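Local coordinates for protein porin B (Pseudomonas putida, PDB 4GEY) that probably lets glucose and related sugars cross the outer membrane through a carbohydrate-selective beta-barrel channel, at residues I182-V195 / Q206-E218. The protein carries 2 engineered substitutions. Residues are numbered along the deposited sequence; the frame is centred on the assembly and turned at random.
Sequences IWYNWPVSQWALRV and QVGAFEQNPSNLE. With BGC (beta-D-glucopyranose), chain B; C8E ((hydroxyethyloxy)tri(ethyloxy)octane), chain C.
Leu217 lays its CD2 methyl over one face of the Tyr184 ring, 3.7 Å from the ring centroid and nearly on its normal, a CH-pi contact; the carbonyl O of Ile182 lies over the opposite face, and Asn213 O sits at the edge, near the ring plane. The flat ring offers Leu217 a broad face, while its OH bonds to Gly181 O. Val188, with CG2 4.0 Å from Leu217 CD2, extends the apolar patch. With CG anti to the backbone N (chi1 153°) and the chain extended beyond it, Glu211 is long enough to bring OE1 to Trp191 N at 2.8 Å, with an N-H...O angle of 162°; Glu211 N returns a bond to Trp191 O. Asn213 ND2, also bonded to Ser228 O, meets OE2 from above the carboxylate plane, and the two bonds restrain the carboxylate's rotation. Farther along, Leu193 pairs with Ala209 and Val195 with Val207 through reciprocal backbone bonds, apolar residues on a face near bound detergent. On the other face, small Ala192 puts CB 3.3 Å from Phe210 CD2, and Arg194 forms salt bridges with Asp146 and Asp157. This is an antiparallel beta hairpin of an outer-membrane porin barrel, joined to an inward loop where Trp186 O takes a weak hydrogen bond from glucose O4 and Asn185 O lies 3.1 Å from glucose O6.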
loop_
_atom_site.group_PDB
_atom_site.type_symbol
_atom_site.label_atom_id
_atom_site.label_comp_id
_atom_site.label_asym_id
_atom_site.label_seq_id
_atom_site.Cartn_x
_atom_site.Cartn_y
_atom_site.Cartn_z
ATOM N N ILE A 182 -2.787 -3.436 -12.067
ATOM C CA ILE A 182 -1.707 -2.955 -12.945
ATOM C C ILE A 182 -0.598 -2.190 -12.207
ATOM O O ILE A 182 0.552 -2.154 -12.656
ATOM C CB ILE A 182 -2.227 -2.037 -14.098
ATOM C CG1 ILE A 182 -2.830 -0.748 -13.528
ATOM C CG2 ILE A 182 -3.239 -2.762 -14.966
ATOM C CD1 ILE A 182 -3.130 0.296 -14.546
ATOM N N TRP A 183 -0.953 -1.565 -11.091
ATOM C CA TRP A 183 -0.027 -0.736 -10.317
ATOM C C TRP A 183 0.410 -1.605 -9.158
ATOM O O TRP A 183 -0.421 -2.093 -8.397
ATOM C CB TRP A 183 -0.755 0.547 -9.861
ATOM C CG TRP A 183 -0.095 1.443 -8.816
ATOM C CD1 TRP A 183 0.410 1.067 -7.600
ATOM C CD2 TRP A 183 0.051 2.868 -8.877
ATOM N NE1 TRP A 183 0.881 2.164 -6.918
ATOM C CE2 TRP A 183 0.669 3.280 -7.680
ATOM C CE3 TRP A 183 -0.268 3.831 -9.833
ATOM C CZ2 TRP A 183 0.981 4.607 -7.418
ATOM C CZ3 TRP A 183 0.039 5.155 -9.570
ATOM C CH2 TRP A 183 0.659 5.529 -8.373
ATOM N N TYR A 184 1.709 -1.828 -9.030
ATOM C CA TYR A 184 2.204 -2.784 -8.041
ATOM C C TYR A 184 3.178 -2.146 -7.060
ATOM O O TYR A 184 4.320 -1.879 -7.398
ATOM C CB TYR A 184 2.921 -3.940 -8.737
ATOM C CG TYR A 184 2.172 -4.566 -9.895
ATOM C CD1 TYR A 184 0.793 -4.756 -9.849
ATOM C CD2 TYR A 184 2.848 -4.978 -11.034
ATOM C CE1 TYR A 184 0.110 -5.335 -10.911
ATOM C CE2 TYR A 184 2.176 -5.562 -12.093
ATOM C CZ TYR A 184 0.813 -5.734 -12.028
ATOM O OH TYR A 184 0.156 -6.306 -13.090
ATOM N N ASN A 185 2.737 -1.919 -5.837
ATOM C CA ASN A 185 3.638 -1.442 -4.805
ATOM C C ASN A 185 4.620 -2.513 -4.349
ATOM O O ASN A 185 4.519 -3.690 -4.746
ATOM C CB ASN A 185 2.837 -0.973 -3.589
ATOM C CG ASN A 185 1.887 0.171 -3.916
ATOM O OD1 ASN A 185 2.245 1.113 -4.616
ATOM N ND2 ASN A 185 0.671 0.087 -3.410
ATOM N N TRP A 186 5.573 -2.075 -3.518
ATOM C CA TRP A 186 6.322 -2.952 -2.615
ATOM C C TRP A 186 5.393 -4.066 -2.154
ATOM O O TRP A 186 4.356 -3.791 -1.561
ATOM C CB TRP A 186 6.776 -2.153 -1.393
ATOM C CG TRP A 186 7.453 -2.973 -0.330
ATOM C CD1 TRP A 186 6.907 -4.005 0.405
ATOM C CD2 TRP A 186 8.801 -2.827 0.143
ATOM N NE1 TRP A 186 7.832 -4.510 1.270
ATOM C CE2 TRP A 186 9.002 -3.803 1.141
ATOM C CE3 TRP A 186 9.858 -1.961 -0.182
ATOM C CZ2 TRP A 186 10.207 -3.945 1.816
ATOM C CZ3 TRP A 186 11.056 -2.105 0.481
ATOM C CH2 TRP A 186 11.224 -3.091 1.470
ATOM N N PRO A 187 5.803 -5.327 -2.325
ATOM C CA PRO A 187 7.178 -5.746 -2.602
ATOM C C PRO A 187 7.451 -6.126 -4.046
ATOM O O PRO A 187 8.459 -6.795 -4.270
ATOM C CB PRO A 187 7.290 -7.017 -1.768
ATOM C CG PRO A 187 5.892 -7.614 -1.872
ATOM C CD PRO A 187 4.926 -6.482 -2.043
ATOM N N VAL A 188 6.590 -5.750 -4.990
ATOM C CA VAL A 188 6.824 -6.081 -6.394
ATOM C C VAL A 188 7.738 -5.020 -6.995
ATOM O O VAL A 188 7.589 -3.839 -6.693
ATOM C CB VAL A 188 5.496 -6.132 -7.212
ATOM C CG1 VAL A 188 5.754 -6.493 -8.668
ATOM C CG2 VAL A 188 4.534 -7.117 -6.614
ATOM N N SER A 189 8.687 -5.429 -7.831
ATOM C CA SER A 189 9.494 -4.453 -8.563
ATOM C C SER A 189 9.206 -4.522 -10.056
ATOM O O SER A 189 8.689 -5.527 -10.547
ATOM C CB SER A 189 10.987 -4.663 -8.318
ATOM O OG SER A 189 11.490 -5.691 -9.153
ATOM N N GLN A 190 9.542 -3.435 -10.757
ATOM C CA GLN A 190 9.370 -3.294 -12.205
ATOM C C GLN A 190 10.423 -2.317 -12.679
ATOM O O GLN A 190 10.876 -1.460 -11.913
ATOM C CB GLN A 190 8.029 -2.650 -12.558
ATOM C CG GLN A 190 6.803 -3.403 -12.162
ATOM C CD GLN A 190 5.866 -2.534 -11.376
ATOM O OE1 GLN A 190 6.280 -1.837 -10.443
ATOM N NE2 GLN A 190 4.592 -2.549 -11.756
ATOM N N TRP A 191 10.784 -2.407 -13.954
ATOM C CA TRP A 191 11.693 -1.426 -14.512
ATOM C C TRP A 191 11.002 -0.075 -14.494
ATOM O O TRP A 191 9.833 0.040 -14.868
ATOM C CB TRP A 191 12.125 -1.820 -15.928
ATOM C CG TRP A 191 13.110 -2.946 -15.956
ATOM C CD1 TRP A 191 12.896 -4.207 -16.419
ATOM C CD2 TRP A 191 14.465 -2.918 -15.482
ATOM N NE1 TRP A 191 14.036 -4.965 -16.279
ATOM C CE2 TRP A 191 15.012 -4.198 -15.700
ATOM C CE3 TRP A 191 15.269 -1.933 -14.899
ATOM C CZ2 TRP A 191 16.326 -4.519 -15.362
ATOM C CZ3 TRP A 191 16.579 -2.255 -14.562
ATOM C CH2 TRP A 191 17.093 -3.538 -14.798
ATOM N N ALA A 192 11.709 0.947 -14.038
ATOM C CA ALA A 192 11.092 2.257 -13.906
ATOM C C ALA A 192 12.089 3.397 -13.993
ATOM O O ALA A 192 13.277 3.239 -13.680
ATOM C CB ALA A 192 10.333 2.342 -12.625
ATOM N N LEU A 193 11.581 4.539 -14.445
ATOM C CA LEU A 193 12.318 5.784 -14.495
ATOM C C LEU A 193 11.461 6.857 -13.834
ATOM O O LEU A 193 10.292 7.032 -14.179
ATOM C CB LEU A 193 12.603 6.158 -15.948
ATOM C CG LEU A 193 13.370 7.465 -16.191
ATOM C CD1 LEU A 193 14.734 7.425 -15.501
ATOM C CD2 LEU A 193 13.508 7.762 -17.686
ATOM N N ARG A 194 12.033 7.572 -12.875
ATOM C CA ARG A 194 11.295 8.613 -12.169
ATOM C C ARG A 194 12.088 9.915 -12.121
ATOM O O ARG A 194 13.186 9.951 -11.573
ATOM C CB ARG A 194 10.938 8.158 -10.745
ATOM C CG ARG A 194 10.114 9.175 -9.982
ATOM C CD ARG A 194 10.780 9.603 -8.687
ATOM N NE ARG A 194 12.180 9.965 -8.864
ATOM C CZ ARG A 194 13.013 10.208 -7.857
ATOM N NH1 ARG A 194 12.578 10.134 -6.610
ATOM N NH2 ARG A 194 14.274 10.523 -8.097
ATOM N N VAL A 195 11.528 10.981 -12.688
ATOM C CA VAL A 195 12.207 12.285 -12.730
ATOM C C VAL A 195 11.514 13.279 -11.794
ATOM O O VAL A 195 10.285 13.406 -11.792
ATOM C CB VAL A 195 12.291 12.866 -14.171
ATOM C CG1 VAL A 195 12.937 14.219 -14.158
ATOM C CG2 VAL A 195 13.069 11.938 -15.096
ATOM N N GLN A 206 6.797 15.733 -10.070
ATOM C CA GLN A 206 7.466 14.530 -10.558
ATOM C C GLN A 206 6.588 13.734 -11.493
ATOM O O GLN A 206 5.356 13.759 -11.392
ATOM C CB GLN A 206 7.913 13.641 -9.400
ATOM C CG GLN A 206 6.805 13.112 -8.520
ATOM C CD GLN A 206 7.361 12.161 -7.469
ATOM O OE1 GLN A 206 8.557 11.852 -7.476
ATOM N NE2 GLN A 206 6.502 11.690 -6.561
ATOM N N VAL A 207 7.240 13.021 -12.398
ATOM C CA VAL A 207 6.553 12.164 -13.354
ATOM C C VAL A 207 7.404 10.914 -13.469
ATOM O O VAL A 207 8.605 10.954 -13.199
ATOM C CB VAL A 207 6.395 12.862 -14.741
ATOM C CG1 VAL A 207 7.742 13.313 -15.277
ATOM C CG2 VAL A 207 5.702 11.951 -15.747
ATOM N N GLY A 208 6.789 9.800 -13.842
ATOM C CA GLY A 208 7.524 8.560 -13.981
ATOM C C GLY A 208 6.985 7.693 -15.096
ATOM O O GLY A 208 5.894 7.924 -15.609
ATOM N N ALA A 209 7.766 6.691 -15.476
ATOM C CA ALA A 209 7.321 5.701 -16.446
ATOM C C ALA A 209 7.690 4.312 -15.923
ATOM O O ALA A 209 8.869 3.994 -15.752
ATOM C CB ALA A 209 7.948 5.961 -17.796
ATOM N N PHE A 210 6.672 3.502 -15.644
ATOM C CA PHE A 210 6.868 2.166 -15.087
ATOM C C PHE A 210 6.448 1.111 -16.092
ATOM O O PHE A 210 5.356 1.181 -16.667
ATOM C CB PHE A 210 6.056 1.980 -13.803
ATOM C CG PHE A 210 6.488 2.868 -12.678
ATOM C CD1 PHE A 210 6.193 4.226 -12.690
ATOM C CD2 PHE A 210 7.179 2.349 -11.602
ATOM C CE1 PHE A 210 6.600 5.039 -11.648
ATOM C CE2 PHE A 210 7.593 3.163 -10.564
ATOM C CZ PHE A 210 7.302 4.505 -10.587
ATOM N N GLU A 211 7.332 0.149 -16.320
ATOM C CA GLU A 211 6.974 -1.027 -17.077
ATOM C C GLU A 211 5.760 -1.627 -16.384
ATOM O O GLU A 211 5.747 -1.761 -15.167
ATOM C CB GLU A 211 8.130 -2.018 -17.057
ATOM C CG GLU A 211 7.709 -3.457 -17.220
ATOM C CD GLU A 211 8.797 -4.417 -16.811
ATOM O OE1 GLU A 211 9.560 -4.082 -15.874
ATOM O OE2 GLU A 211 8.890 -5.500 -17.432
ATOM N N GLN A 212 4.728 -1.950 -17.155
ATOM C CA GLN A 212 3.522 -2.547 -16.605
ATOM C C GLN A 212 3.403 -3.958 -17.191
ATOM O O GLN A 212 3.172 -4.140 -18.392
ATOM C CB GLN A 212 2.307 -1.626 -16.851
ATOM C CG GLN A 212 1.032 -2.251 -17.393
ATOM C CD GLN A 212 0.425 -3.298 -16.481
ATOM O OE1 GLN A 212 0.783 -3.404 -15.302
ATOM N NE2 GLN A 212 -0.499 -4.097 -17.033
ATOM N N ASN A 213 3.617 -4.948 -16.329
ATOM C CA ASN A 213 3.891 -6.320 -16.757
ATOM C C ASN A 213 3.379 -7.324 -15.737
ATOM O O ASN A 213 4.113 -7.701 -14.831
ATOM C CB ASN A 213 5.408 -6.496 -16.919
ATOM C CG ASN A 213 5.806 -7.880 -17.432
ATOM O OD1 ASN A 213 4.993 -8.809 -17.507
ATOM N ND2 ASN A 213 7.084 -8.019 -17.782
ATOM N N PRO A 214 2.122 -7.773 -15.896
ATOM C CA PRO A 214 1.412 -8.676 -14.973
ATOM C C PRO A 214 2.186 -9.941 -14.619
ATOM O O PRO A 214 1.959 -10.497 -13.549
ATOM C CB PRO A 214 0.155 -9.062 -15.752
ATOM C CG PRO A 214 -0.065 -7.941 -16.677
ATOM C CD PRO A 214 1.296 -7.416 -17.059
ATOM N N SER A 215 3.083 -10.384 -15.494
ATOM C CA SER A 215 3.874 -11.568 -15.203
ATOM C C SER A 215 4.793 -11.373 -13.983
ATOM O O SER A 215 5.234 -12.348 -13.374
ATOM C CB SER A 215 4.668 -12.023 -16.432
ATOM O OG SER A 215 5.923 -11.373 -16.494
ATOM N N ASN A 216 5.071 -10.121 -13.625
ATOM C CA ASN A 216 5.776 -9.828 -12.374
ATOM C C ASN A 216 5.047 -10.366 -11.147
ATOM O O ASN A 216 5.662 -10.598 -10.122
ATOM C CB ASN A 216 5.999 -8.331 -12.201
ATOM C CG ASN A 216 7.315 -7.866 -12.792
ATOM O OD1 ASN A 216 8.380 -8.427 -12.495
ATOM N ND2 ASN A 216 7.253 -6.828 -13.635
ATOM N N LEU A 217 3.737 -10.569 -11.262
ATOM C CA LEU A 217 2.935 -11.066 -10.154
ATOM C C LEU A 217 3.067 -12.583 -9.975
ATOM O O LEU A 217 2.877 -13.096 -8.876
ATOM C CB LEU A 217 1.464 -10.671 -10.331
ATOM C CG LEU A 217 1.142 -9.173 -10.370
ATOM C CD1 LEU A 217 -0.356 -8.925 -10.487
ATOM C CD2 LEU A 217 1.716 -8.424 -9.170
ATOM N N GLU A 218 3.403 -13.290 -11.050
ATOM C CA GLU A 218 3.529 -14.748 -11.016
ATOM C C GLU A 218 4.678 -15.190 -10.124
ATOM O O GLU A 218 5.802 -14.720 -10.301
ATOM C CB GLU A 218 3.775 -15.293 -12.430
ATOM C CG GLU A 218 2.651 -15.012 -13.402
ATOM C CD GLU A 218 3.034 -15.316 -14.848
ATOM O OE1 GLU A 218 2.453 -14.672 -15.754
ATOM O OE2 GLU A 218 3.904 -16.192 -15.080
HETATM C C2 BGC B . 0.502 -6.380 0.360
HETATM C C3 BGC B . 0.926 -5.096 0.718
HETATM C C4 BGC B . 1.482 -4.363 -0.417
HETATM C C5 BGC B . 0.510 -4.282 -1.634
HETATM C C6 BGC B . 1.062 -3.822 -2.785
HETATM C C1 BGC B . -0.530 -6.355 -0.644
HETATM O O1 BGC B . -0.878 -7.659 -0.943
HETATM O O2 BGC B . -0.000 -7.061 1.556
HETATM O O3 BGC B . 1.916 -5.216 1.797
HETATM O O4 BGC B . 1.860 -3.087 0.016
HETATM O O5 BGC B . -0.031 -5.695 -1.835
HETATM O O6 BGC B . 1.844 -4.668 -3.561
HETATM C C1 C8E C . -2.314 16.811 -11.663
HETATM C C2 C8E C . -0.873 16.339 -11.630
HETATM C C3 C8E C . 0.030 17.551 -11.438
HETATM C C4 C8E C . 1.046 17.677 -12.566
HETATM C C5 C8E C . 2.464 17.808 -12.027
HETATM C C6 C8E C . 3.397 16.870 -12.787
HETATM C C7 C8E C . 4.400 17.651 -13.625
HETATM C C8 C8E C . 5.490 16.765 -14.221
HETATM O O9 C8E C . 6.739 17.103 -13.646
HETATM C C10 C8E C . 7.833 16.871 -14.519
HETATM C C11 C8E C . 9.173 17.098 -13.817
HETATM O O12 C8E C . 10.187 17.359 -14.771
#